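Long-range contacts in nitrilotriacetate monooxygenase (Burkholderia pseudomallei, PDB 3SDO), which probably acts as an FMN-dependent monooxygenase of the NtaA/SnaA/DszA family, inserting oxygen into nitrilotriacetate or a related substrate: residues A[61-66]-A[134-139]; A[116-121]-A[204-209]; A[233-238]-A[268-273]; A[378-383]-A[417-422]. All coordinates share one frame; numbering follows the deposited sequence.

Contact 1 of 4, residues A[61-66]-A[134-139]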
# COMPACT_ATOMS: atom_id res chain seq x y z
N ASP A 61 -10.75 -4.66 -0.10
CA ASP A 61 -10.40 -3.85 1.05
C ASP A 61 -11.59 -3.33 1.85
O ASP A 61 -12.72 -3.30 1.34
CB ASP A 61 -9.55 -2.67 0.58
CG ASP A 61 -8.68 -2.11 1.69
OD1 ASP A 61 -8.11 -2.93 2.46
OD2 ASP A 61 -8.58 -0.87 1.76
N SER A 62 -11.30 -2.95 3.09
CA SER A 62 -12.24 -2.25 3.96
C SER A 62 -11.47 -1.29 4.85
O SER A 62 -10.26 -1.43 5.03
CB SER A 62 -13.02 -3.25 4.82
OG SER A 62 -12.13 -4.02 5.64
N ALA A 63 -12.18 -0.31 5.40
CA ALA A 63 -11.56 0.67 6.30
C ALA A 63 -12.48 1.02 7.47
O ALA A 63 -12.55 2.17 7.88
CB ALA A 63 -11.16 1.92 5.53
N TYR A 64 -13.15 0.01 8.00
CA TYR A 64 -14.12 0.18 9.09
C TYR A 64 -14.27 -1.13 9.83
O TYR A 64 -14.39 -2.19 9.21
CB TYR A 64 -15.48 0.65 8.57
CG TYR A 64 -16.45 1.01 9.68
CD1 TYR A 64 -16.19 2.09 10.52
CD2 TYR A 64 -17.60 0.26 9.91
CE1 TYR A 64 -17.06 2.43 11.54
CE2 TYR A 64 -18.48 0.59 10.94
CZ TYR A 64 -18.19 1.68 11.75
OH TYR A 64 -19.03 2.03 12.80
N VAL A 65 -14.25 -1.04 11.16
CA VAL A 65 -14.30 -2.19 12.05
C VAL A 65 -15.27 -1.93 13.16
O VAL A 65 -15.35 -0.80 13.65
CB VAL A 65 -12.93 -2.43 12.74
CG1 VAL A 65 -13.03 -3.48 13.86
CG2 VAL A 65 -11.93 -2.83 11.75
N THR A 66 -16.02 -2.97 13.53
CA THR A 66 -16.77 -3.01 14.79
C THR A 66 -16.51 -4.36 15.46
O THR A 66 -16.03 -5.28 14.81
CB THR A 66 -18.31 -2.87 14.60
OG1 THR A 66 -18.86 -4.14 14.22
CG2 THR A 66 -18.67 -1.82 13.56
N GLU A 134 -21.04 0.91 5.40
CA GLU A 134 -21.69 1.94 6.19
C GLU A 134 -20.90 2.15 7.48
O GLU A 134 -20.60 1.18 8.18
CB GLU A 134 -23.16 1.59 6.51
CG GLU A 134 -24.03 2.83 6.77
CD GLU A 134 -25.29 2.56 7.57
OE1 GLU A 134 -25.56 1.39 7.95
OE2 GLU A 134 -26.04 3.54 7.81
N GLY A 135 -20.55 3.41 7.77
CA GLY A 135 -19.74 3.75 8.94
C GLY A 135 -18.30 4.16 8.62
O GLY A 135 -17.65 4.82 9.44
N THR A 136 -17.78 3.77 7.46
CA THR A 136 -16.41 4.09 7.05
C THR A 136 -16.07 5.56 7.21
O THR A 136 -14.99 5.89 7.67
CB THR A 136 -16.14 3.66 5.59
OG1 THR A 136 -16.49 2.28 5.44
CG2 THR A 136 -14.63 3.86 5.21
N GLY A 137 -17.00 6.43 6.84
CA GLY A 137 -16.83 7.88 6.94
C GLY A 137 -16.47 8.37 8.33
O GLY A 137 -15.84 9.41 8.46
N LYS A 138 -16.85 7.61 9.35
CA LYS A 138 -16.49 7.90 10.73
C LYS A 138 -14.97 7.84 10.99
O LYS A 138 -14.51 8.39 12.00
CB LYS A 138 -17.22 6.94 11.70
CG LYS A 138 -18.71 7.20 11.81
CD LYS A 138 -19.46 6.04 12.48
CE LYS A 138 -20.82 6.50 12.96
NZ LYS A 138 -21.81 5.39 12.99
N ASN A 139 -14.22 7.18 10.11
CA ASN A 139 -12.76 7.15 10.21
C ASN A 139 -12.06 8.26 9.44
O ASN A 139 -10.82 8.31 9.41
CB ASN A 139 -12.21 5.77 9.81
CG ASN A 139 -12.53 4.74 10.85
OD1 ASN A 139 -12.66 5.07 12.02
ND2 ASN A 139 -12.66 3.47 10.44
O HOH W 1 -14.66 0.44 4.57
O HOH W 2 -13.39 1.43 12.36

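Contact 2 of 4, residues A[116-121]-A[204-209]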
# COMPACT_ATOMS: atom_id res chain seq x y z
N LEU A 116 3.43 1.39 -7.77
CA LEU A 116 3.22 -0.06 -7.86
C LEU A 116 3.36 -0.53 -9.32
O LEU A 116 4.04 -1.54 -9.59
CB LEU A 116 1.85 -0.44 -7.28
CG LEU A 116 1.33 -1.87 -7.49
CD1 LEU A 116 2.23 -2.89 -6.73
CD2 LEU A 116 -0.16 -1.98 -7.08
N ASP A 117 2.76 0.20 -10.24
CA ASP A 117 2.80 -0.15 -11.67
C ASP A 117 4.21 -0.13 -12.21
O ASP A 117 4.58 -1.03 -12.98
CB ASP A 117 1.90 0.80 -12.50
CG ASP A 117 1.25 0.12 -13.72
OD1 ASP A 117 1.12 -1.12 -13.79
OD2 ASP A 117 0.83 0.87 -14.62
N LEU A 118 5.01 0.88 -11.83
CA LEU A 118 6.38 0.98 -12.33
C LEU A 118 7.29 -0.11 -11.71
O LEU A 118 8.07 -0.76 -12.40
CB LEU A 118 6.94 2.36 -12.06
CG LEU A 118 8.13 2.79 -12.90
CD1 LEU A 118 7.74 2.92 -14.39
CD2 LEU A 118 8.68 4.12 -12.38
N ILE A 119 7.15 -0.33 -10.41
CA ILE A 119 7.95 -1.34 -9.71
C ILE A 119 7.68 -2.73 -10.28
O ILE A 119 8.61 -3.54 -10.43
CB ILE A 119 7.67 -1.33 -8.19
CG1 ILE A 119 8.26 -0.06 -7.57
CG2 ILE A 119 8.28 -2.62 -7.54
CD1 ILE A 119 7.72 0.29 -6.14
N SER A 120 6.40 -2.98 -10.60
CA SER A 120 5.94 -4.27 -11.05
C SER A 120 6.09 -4.49 -12.56
O SER A 120 5.77 -5.54 -13.05
CB SER A 120 4.44 -4.47 -10.68
OG SER A 120 3.57 -3.63 -11.44
N GLY A 121 6.55 -3.49 -13.31
CA GLY A 121 6.71 -3.65 -14.76
C GLY A 121 5.38 -3.67 -15.51
O GLY A 121 5.26 -4.32 -16.56
N LEU A 204 1.96 15.09 -12.14
CA LEU A 204 2.42 14.00 -11.29
C LEU A 204 3.95 13.91 -11.33
O LEU A 204 4.57 14.29 -12.34
CB LEU A 204 1.82 12.69 -11.79
CG LEU A 204 1.75 11.54 -10.78
CD1 LEU A 204 0.87 11.90 -9.55
CD2 LEU A 204 1.22 10.28 -11.43
N ASN A 205 4.53 13.37 -10.24
CA ASN A 205 5.99 13.23 -10.12
C ASN A 205 6.48 11.79 -10.30
O ASN A 205 7.49 11.38 -9.73
CB ASN A 205 6.52 13.86 -8.82
CG ASN A 205 5.94 13.23 -7.57
OD1 ASN A 205 5.08 12.35 -7.65
ND2 ASN A 205 6.40 13.68 -6.42
N ILE A 206 5.77 11.04 -11.14
CA ILE A 206 6.22 9.72 -11.55
C ILE A 206 5.70 9.43 -12.96
O ILE A 206 4.61 9.91 -13.36
CB ILE A 206 5.80 8.64 -10.55
CG1 ILE A 206 6.43 7.29 -10.92
CG2 ILE A 206 4.26 8.55 -10.48
CD1 ILE A 206 6.25 6.21 -9.84
N ARG A 207 6.49 8.68 -13.71
CA ARG A 207 6.22 8.41 -15.12
C ARG A 207 5.18 7.29 -15.31
O ARG A 207 4.68 6.70 -14.33
CB ARG A 207 7.51 8.02 -15.83
CG ARG A 207 8.16 6.72 -15.32
CD ARG A 207 9.12 6.19 -16.34
NE ARG A 207 8.40 5.76 -17.54
CZ ARG A 207 8.93 5.67 -18.75
NH1 ARG A 207 10.21 5.95 -18.95
NH2 ARG A 207 8.15 5.27 -19.77
N ARG A 208 4.92 6.97 -16.58
CA ARG A 208 3.96 5.94 -16.98
C ARG A 208 4.67 4.58 -17.04
O ARG A 208 5.87 4.53 -17.21
CB ARG A 208 3.35 6.30 -18.33
CG ARG A 208 2.69 7.68 -18.33
CD ARG A 208 2.13 8.12 -19.68
NE ARG A 208 0.76 7.70 -19.88
CZ ARG A 208 0.33 6.76 -20.72
NH1 ARG A 208 1.18 6.08 -21.47
NH2 ARG A 208 -0.97 6.48 -20.78
N SER A 209 3.92 3.49 -16.88
CA SER A 209 4.45 2.12 -16.83
C SER A 209 4.54 1.46 -18.20
O SER A 209 4.14 2.05 -19.20
CB SER A 209 3.55 1.25 -15.93
OG SER A 209 2.32 0.92 -16.59

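Contact 3 of 4, residues A[233-238]-A[268-273]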
# COMPACT_ATOMS: atom_id res chain seq x y z
N ALA A 233 -14.67 1.71 -16.84
CA ALA A 233 -13.98 0.48 -16.40
C ALA A 233 -13.33 -0.28 -17.56
O ALA A 233 -13.87 -0.30 -18.67
CB ALA A 233 -14.94 -0.42 -15.67
N ASP A 234 -12.19 -0.92 -17.28
CA ASP A 234 -11.57 -1.90 -18.19
C ASP A 234 -12.08 -3.30 -17.89
O ASP A 234 -12.09 -4.17 -18.77
CB ASP A 234 -10.06 -1.89 -18.03
CG ASP A 234 -9.46 -0.55 -18.36
OD1 ASP A 234 -9.71 -0.07 -19.48
OD2 ASP A 234 -8.72 0.01 -17.53
N ALA A 235 -12.46 -3.54 -16.64
CA ALA A 235 -12.91 -4.84 -16.19
C ALA A 235 -13.92 -4.63 -15.07
O ALA A 235 -13.76 -3.73 -14.25
CB ALA A 235 -11.74 -5.68 -15.69
N VAL A 236 -14.98 -5.43 -15.06
CA VAL A 236 -16.07 -5.27 -14.16
C VAL A 236 -16.35 -6.60 -13.54
O VAL A 236 -16.41 -7.61 -14.23
CB VAL A 236 -17.33 -4.75 -14.90
CG1 VAL A 236 -18.47 -4.50 -13.91
CG2 VAL A 236 -16.98 -3.46 -15.69
N PHE A 237 -16.52 -6.62 -12.23
CA PHE A 237 -16.90 -7.84 -11.59
C PHE A 237 -18.21 -7.75 -10.82
O PHE A 237 -18.86 -6.70 -10.76
CB PHE A 237 -15.74 -8.41 -10.78
CG PHE A 237 -15.25 -7.54 -9.71
CD1 PHE A 237 -15.73 -7.68 -8.40
CD2 PHE A 237 -14.27 -6.61 -9.96
CE1 PHE A 237 -15.23 -6.87 -7.37
CE2 PHE A 237 -13.78 -5.80 -8.96
CZ PHE A 237 -14.27 -5.93 -7.65
N SER A 238 -18.63 -8.90 -10.30
CA SER A 238 -19.81 -9.00 -9.44
C SER A 238 -19.61 -10.10 -8.41
O SER A 238 -18.63 -10.87 -8.47
CB SER A 238 -21.00 -9.41 -10.29
OG SER A 238 -20.79 -10.75 -10.71
N LYS A 268 -13.99 -6.00 -19.93
CA LYS A 268 -14.09 -7.39 -19.55
C LYS A 268 -15.08 -7.58 -18.39
O LYS A 268 -15.06 -6.82 -17.41
CB LYS A 268 -12.72 -7.93 -19.13
CG LYS A 268 -11.60 -7.70 -20.15
CD LYS A 268 -11.84 -8.41 -21.48
CE LYS A 268 -10.60 -8.33 -22.32
NZ LYS A 268 -10.69 -8.96 -23.65
N VAL A 269 -15.92 -8.59 -18.47
CA VAL A 269 -16.88 -8.88 -17.39
C VAL A 269 -16.51 -10.20 -16.71
O VAL A 269 -16.49 -11.25 -17.37
CB VAL A 269 -18.31 -8.91 -17.91
CG1 VAL A 269 -19.28 -9.37 -16.82
CG2 VAL A 269 -18.73 -7.53 -18.46
N PHE A 270 -16.26 -10.13 -15.41
CA PHE A 270 -15.75 -11.25 -14.60
C PHE A 270 -16.64 -11.52 -13.38
O PHE A 270 -16.43 -10.97 -12.30
CB PHE A 270 -14.33 -10.91 -14.13
CG PHE A 270 -13.32 -10.75 -15.26
CD1 PHE A 270 -13.43 -11.45 -16.46
CD2 PHE A 270 -12.24 -9.92 -15.10
CE1 PHE A 270 -12.47 -11.30 -17.48
CE2 PHE A 270 -11.28 -9.79 -16.08
CZ PHE A 270 -11.38 -10.45 -17.26
N PRO A 271 -17.67 -12.36 -13.54
CA PRO A 271 -18.46 -12.64 -12.34
C PRO A 271 -17.67 -13.46 -11.35
O PRO A 271 -16.79 -14.21 -11.74
CB PRO A 271 -19.65 -13.44 -12.86
CG PRO A 271 -19.40 -13.73 -14.24
CD PRO A 271 -18.16 -13.07 -14.72
N GLY A 272 -17.98 -13.26 -10.08
CA GLY A 272 -17.39 -13.99 -8.98
C GLY A 272 -18.04 -15.34 -8.78
O GLY A 272 -19.26 -15.46 -8.84
N ILE A 273 -17.20 -16.36 -8.60
CA ILE A 273 -17.67 -17.71 -8.37
C ILE A 273 -16.74 -18.34 -7.37
O ILE A 273 -15.58 -17.91 -7.23
CB ILE A 273 -17.71 -18.57 -9.66
CG1 ILE A 273 -16.32 -18.65 -10.33
CG2 ILE A 273 -18.70 -18.00 -10.64
CD1 ILE A 273 -16.24 -19.69 -11.48

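Contact 4 of 4, residues A[378-383]-A[417-422]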
# COMPACT_ATOMS: atom_id res chain seq x y z
N VAL A 378 -17.90 -28.99 -13.40
CA VAL A 378 -17.66 -27.60 -13.03
C VAL A 378 -17.09 -26.80 -14.21
O VAL A 378 -17.47 -25.64 -14.44
CB VAL A 378 -16.72 -27.52 -11.77
CG1 VAL A 378 -16.17 -26.11 -11.56
CG2 VAL A 378 -17.48 -28.02 -10.52
N ALA A 379 -16.17 -27.41 -14.96
CA ALA A 379 -15.65 -26.79 -16.19
C ALA A 379 -16.76 -26.55 -17.22
O ALA A 379 -16.79 -25.48 -17.84
CB ALA A 379 -14.51 -27.64 -16.81
N SER A 380 -17.65 -27.53 -17.38
CA SER A 380 -18.77 -27.41 -18.30
C SER A 380 -19.66 -26.19 -17.96
O SER A 380 -20.12 -25.52 -18.87
CB SER A 380 -19.61 -28.69 -18.33
OG SER A 380 -18.93 -29.73 -19.04
N GLU A 381 -19.88 -25.93 -16.67
CA GLU A 381 -20.71 -24.80 -16.24
C GLU A 381 -19.99 -23.47 -16.51
O GLU A 381 -20.61 -22.51 -16.98
CB GLU A 381 -21.06 -24.94 -14.76
CG GLU A 381 -21.93 -23.84 -14.20
CD GLU A 381 -23.36 -23.83 -14.73
OE1 GLU A 381 -23.74 -24.72 -15.53
OE2 GLU A 381 -24.11 -22.92 -14.33
N MET A 382 -18.70 -23.41 -16.25
CA MET A 382 -17.90 -22.22 -16.60
C MET A 382 -17.96 -21.96 -18.09
O MET A 382 -18.11 -20.81 -18.52
CB MET A 382 -16.44 -22.34 -16.15
CG MET A 382 -16.29 -22.39 -14.63
SD MET A 382 -14.58 -22.69 -14.07
CE MET A 382 -14.95 -22.98 -12.34
N ILE A 383 -17.80 -23.03 -18.88
CA ILE A 383 -17.88 -22.92 -20.34
C ILE A 383 -19.25 -22.42 -20.75
O ILE A 383 -19.37 -21.57 -21.62
CB ILE A 383 -17.56 -24.26 -21.02
CG1 ILE A 383 -16.05 -24.53 -20.95
CG2 ILE A 383 -18.14 -24.29 -22.48
CD1 ILE A 383 -15.61 -26.00 -21.19
N SER A 417 -8.16 -26.41 -20.15
CA SER A 417 -7.11 -26.39 -21.16
C SER A 417 -7.33 -27.51 -22.20
O SER A 417 -7.25 -27.26 -23.41
CB SER A 417 -5.69 -26.53 -20.55
OG SER A 417 -5.38 -25.45 -19.69
N ALA A 418 -7.63 -28.71 -21.74
CA ALA A 418 -7.88 -29.83 -22.64
C ALA A 418 -9.05 -29.58 -23.60
O ALA A 418 -9.04 -30.10 -24.73
CB ALA A 418 -8.09 -31.11 -21.84
N ARG A 419 -10.03 -28.78 -23.17
CA ARG A 419 -11.20 -28.46 -23.97
C ARG A 419 -11.07 -27.16 -24.78
O ARG A 419 -12.03 -26.77 -25.46
CB ARG A 419 -12.46 -28.41 -23.08
CG ARG A 419 -12.67 -29.73 -22.35
CD ARG A 419 -13.65 -29.66 -21.17
NE ARG A 419 -15.02 -29.45 -21.60
CZ ARG A 419 -16.09 -29.55 -20.81
NH1 ARG A 419 -15.97 -29.93 -19.52
NH2 ARG A 419 -17.28 -29.31 -21.32
N GLY A 420 -9.90 -26.53 -24.74
CA GLY A 420 -9.65 -25.31 -25.55
C GLY A 420 -10.17 -24.02 -24.96
O GLY A 420 -10.33 -23.00 -25.67
N TYR A 421 -10.43 -24.05 -23.65
CA TYR A 421 -10.98 -22.91 -22.95
C TYR A 421 -10.03 -22.30 -21.89
O TYR A 421 -10.46 -21.50 -21.07
CB TYR A 421 -12.31 -23.31 -22.31
CG TYR A 421 -13.51 -23.30 -23.25
CD1 TYR A 421 -14.26 -22.16 -23.42
CD2 TYR A 421 -13.91 -24.45 -23.92
CE1 TYR A 421 -15.37 -22.15 -24.27
CE2 TYR A 421 -15.03 -24.45 -24.76
CZ TYR A 421 -15.75 -23.29 -24.92
OH TYR A 421 -16.86 -23.25 -25.73
N PHE A 422 -8.74 -22.65 -21.92
CA PHE A 422 -7.74 -22.03 -21.05
C PHE A 422 -6.32 -22.31 -21.51
O PHE A 422 -5.87 -23.47 -21.56
CB PHE A 422 -7.89 -22.49 -19.60
CG PHE A 422 -6.95 -21.79 -18.62
CD1 PHE A 422 -7.17 -20.47 -18.26
CD2 PHE A 422 -5.87 -22.45 -18.07
CE1 PHE A 422 -6.32 -19.81 -17.37
CE2 PHE A 422 -5.00 -21.80 -17.19
CZ PHE A 422 -5.24 -20.47 -16.84

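Contact 1 of 4, residues A[61-66]-A[134-139]
Y64 and T136 mark the closest backbone approach, CA to CA 5.0 Å, where the irregular 61-66 segment passes a turn that G135, at positive phi, leads into the 3-10 segment 136-139. That short helix opens with K138 N bonded to G135 O. With CG anti to the backbone N (chi1 -173°), the Y64 ring is laid over the G135 backbone: G135 CA stands 3.9 Å from the ring centroid and 11° off its normal, a CH-pi contact. Having no side chain, G135 lets the ring come this near. N139 provides the direct polar tie, ND2 giving a fairly straight bond to A63 O (2.9 Å, 158°) from within its amide plane. The same ND2 also donates to a water that accepts from V65 N, while N139 OD1 takes G202 N of the second subunit, so both ends of the amide are engaged and its rotation is fixed. A second water accepts from A63 N at 2.7 Å and donates to T136 OG1, whose own proton has I133 O as partner. The contact thus joins the loop between strand 56-59 and helix 71-74, which carries the predicted FMN ligand D61, to the loop between strand 124-129 and helix 150-165.

Contact 2 of 4, residues A[116-121]-A[204-209]
L118 and D117 sit on the last turn of helix 106-119, which ends in a Schellman motif at G121, and both reach the irregular 204-209 segment that leads toward strand 215-218 of the TIM-barrel-type sheet. The motif is supported by the positive phi of G121 and by the bond from G121 N to L118 O, rather long at 3.3 Å; S120 N to L116 O is an ordinary helix bond just before it. L118, with CG anti to the backbone N (chi1 -160°), extends its two methyls into the bend of the loop. Its CD2 lies 4.1 Å from I206 CD1, the two side chains sliding past one another in opposite directions. The other methyl, CD1, packs 3.9 Å from R207 CG, crossing that chain at about a right angle, and also meets R208 O. R207 is bent at chi3, which brings NE back to donate to R208 O (2.8 Å, 161°) in the carbonyl plane. F77 of the second subunit packs on L118 as well. D117 is shared between loop and barrel: its OD1 accepts from A124 N and Q211 NE2, whereas OD2 accepts from S209 OG in a very short bond, 2.5 Å, a length to be read with caution.

Contact 3 of 4, residues A[233-238]-A[268-273]
A235 and F270 lie on one face of a pair of parallel strands, CB of the alanine 4.2 Å from CE2 of the ring, which approaches it obliquely. F237 shares that face, but its CG sits between the backbone N and the carbonyl carbon (chi1 61°), so the ring swings away from the 268-273 strand toward F58 and M395, while its CB lies 3.1 Å from F270 O. V236 and V269 point to the other face, where both pack on helix 243-259, the helix of the beta-alpha-beta unit that links these strands; the A235 and F237 face therefore looks into the barrel. S238 OG, on the helix side, rests 3.4 Å from P271 CA. Between the faces runs the parallel ladder: K268 N to D234 O, V236 N to K268 O (2.7 Å) and F270 N to V236 O (2.8 Å, 169°). G272 N to S238 O is more bent, 132°. Along 268-273 the N-H groups used here belong to K268, F270 and G272, so P271, which has none, costs this pairing no bond. The four bonds satisfy the N-H and C=O groups they join, while A235, V236, V269 and F270 supply apolar surface to the two faces.

Contact 4 of 4, residues A[378-383]-A[417-422]
I383 and R419 owe their meeting to a few torsions: I383 CG1 is anti to the carbonyl carbon (chi1 -75°) with CD1 extended beyond it, while the R419 chain, bent at chi3 (70°), brings its guanidinium alongside helix 375-387. There both terminal nitrogens converge end-on upon one atom, S380 OG, with NH2 at 2.8 Å and NH1 at 3.0 Å. The hydroxyl oxygen lies in the guanidinium plane, which is the geometry expected of two N-H groups aimed at a single acceptor. E376, one helical turn back, backs up both partners: its O takes the proton of S380 OG, and its OE1 forms a salt bridge with R419 NH1, which should favour the charged guanidinium at this place.

I383 fills the angle between the two side chains of the 417-422 segment. Its CD1 lies over one face of the guanidinium, 3.4 Å above the plane and offset toward the rim. Its CG1 stands 3.6 Å from the Y421 ring centroid, a CH-pi contact over the centre, and CG2 lies 3.6 Å from Y421 CZ. The Y421 ring is set by its hydroxyl, which bonds to D387 and T6. At positive phi, G420 ends helix 401-418 in a Schellman motif, between the two residues that grip the other helix. Helix 375-387 is held on this side by that helix end, and on another V378 and M382 pack against strand 268-277.

In the fold
Following the chain from the N terminus, contact 1 closes the loop from 61-66 to 134-139, and contact 2 opens inside it at 116-121 to close at 204-209, so the two cross. Both touch the second subunit: N205, from the 204-209 segment of one copy, makes a hydrogen bond, weak in one direction of the dimer, to S62 O in the 61-66 segment of the other, though within one chain their nearest atoms are about 12 Å apart. Contact 3 follows in series, closing one beta-alpha-beta unit of the barrel. Contact 4, last in the series, joins helix 375-387 to the end of helix 401-418. Contacts 3 and 4 touch, I273 CD1 lying 3.6 Å from M382 CE, which packs helix 375-387 against strand 268-277.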